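Conserved hypothetical protein (Staphylococcus aureus subsp. aureus, PDB 2AP3) is of unknown function but belongs to a family of putative cell-wall binding lipoproteins and forms a long, almost entirely helical bundle. Local coordinates at residues L150-N153 against D154-Q157. Numbering follows the deposited sequence.
Sequences LNQN and DATQ
Gln-152 and Ala-155 are the ends of an open beta turn close to type II, in the loop of a helical hairpin. The loop joins helix 109-150 to helix 157-195 at the surface; its centre lies about 34 Å from the centre of the chain. Asn-153 and Asp-154 fill the two middle positions, and Asp-154 has a positive phi of 70°.

The turn is closed by water. Water 1 donates to Gln-152 O at 2.7 Å. It accepts from Ala-155 N at 2.9 Å. The two backbone groups are therefore bridged without a direct bond.

The apolar contact is slight. Leu-150 CB points away from the second half of the loop, but its CD2 branch returns to within 4.5 Å of Ala-155 CB. The Leu-150 side chain also touches Val-68 of helix 61-96.

At the turn corner, Asp-154 has CG beside its backbone N (chi1 -56°). The carboxylate thus lies near the preceding residue, with Asp-154 OD2 3.8 Å from Asn-153 CB.

Two hydrogen bonds of Thr-156 tie the loop exit to both helices. Thr-156 N donates to Tyr-149 OH of the preceding helix. Thr-156 is the N-cap of helix 157-195: its OG1 accepts a hydrogen bond from Gly-159 N.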
# COMPACT_ATOMS: atom_id res chain seq x y z
N LEU A 150 -4.71 26.19 11.64
CA LEU A 150 -5.88 27.03 11.34
C LEU A 150 -6.92 27.09 12.46
O LEU A 150 -7.75 28.03 12.47
CB LEU A 150 -6.60 26.52 10.08
CG LEU A 150 -5.78 26.39 8.79
CD1 LEU A 150 -6.62 25.78 7.69
CD2 LEU A 150 -5.24 27.74 8.35
N ASN A 151 -6.93 26.09 13.35
CA ASN A 151 -7.95 25.92 14.44
C ASN A 151 -7.58 26.66 15.73
O ASN A 151 -8.15 26.41 16.82
CB ASN A 151 -8.17 24.43 14.75
CG ASN A 151 -9.44 24.16 15.55
OD1 ASN A 151 -10.50 24.77 15.32
ND2 ASN A 151 -9.36 23.23 16.50
N GLN A 152 -6.61 27.55 15.62
CA GLN A 152 -6.31 28.46 16.73
C GLN A 152 -6.38 29.88 16.24
O GLN A 152 -6.33 30.14 15.04
CB GLN A 152 -4.92 28.20 17.31
CG GLN A 152 -3.92 27.54 16.35
CD GLN A 152 -2.91 28.50 15.73
OE1 GLN A 152 -3.25 29.55 15.15
NE2 GLN A 152 -1.64 28.10 15.79
N ASN A 153 -6.44 30.81 17.19
CA ASN A 153 -6.54 32.22 16.86
C ASN A 153 -5.30 32.73 16.15
O ASN A 153 -4.21 32.23 16.39
CB ASN A 153 -6.73 33.03 18.14
CG ASN A 153 -8.04 32.74 18.84
OD1 ASN A 153 -9.04 32.36 18.21
ND2 ASN A 153 -8.06 32.92 20.17
N ASP A 154 -5.47 33.72 15.27
CA ASP A 154 -4.33 34.47 14.69
C ASP A 154 -3.41 33.71 13.69
O ASP A 154 -2.19 33.94 13.62
CB ASP A 154 -3.52 35.15 15.83
CG ASP A 154 -4.39 36.06 16.70
OD1 ASP A 154 -5.14 36.89 16.14
OD2 ASP A 154 -4.32 35.97 17.95
N ALA A 155 -3.99 32.82 12.89
CA ALA A 155 -3.22 32.18 11.80
C ALA A 155 -2.88 33.23 10.76
O ALA A 155 -3.69 34.14 10.50
CB ALA A 155 -4.02 31.01 11.16
N THR A 156 -1.67 33.12 10.18
CA THR A 156 -1.21 34.03 9.12
C THR A 156 -0.94 33.30 7.79
O THR A 156 -0.73 32.08 7.76
CB THR A 156 0.09 34.75 9.53
OG1 THR A 156 1.19 33.84 9.43
CG2 THR A 156 -0.01 35.32 10.97
N GLN A 157 -0.93 34.06 6.70
CA GLN A 157 -0.55 33.51 5.40
C GLN A 157 0.86 32.93 5.40
O GLN A 157 1.10 31.88 4.82
CB GLN A 157 -0.69 34.53 4.27
CG GLN A 157 -0.59 33.86 2.90
CD GLN A 157 -1.77 32.95 2.65
OE1 GLN A 157 -2.91 33.39 2.77
NE2 GLN A 157 -1.51 31.69 2.26
O HOH W 1 -6.78 31.87 13.00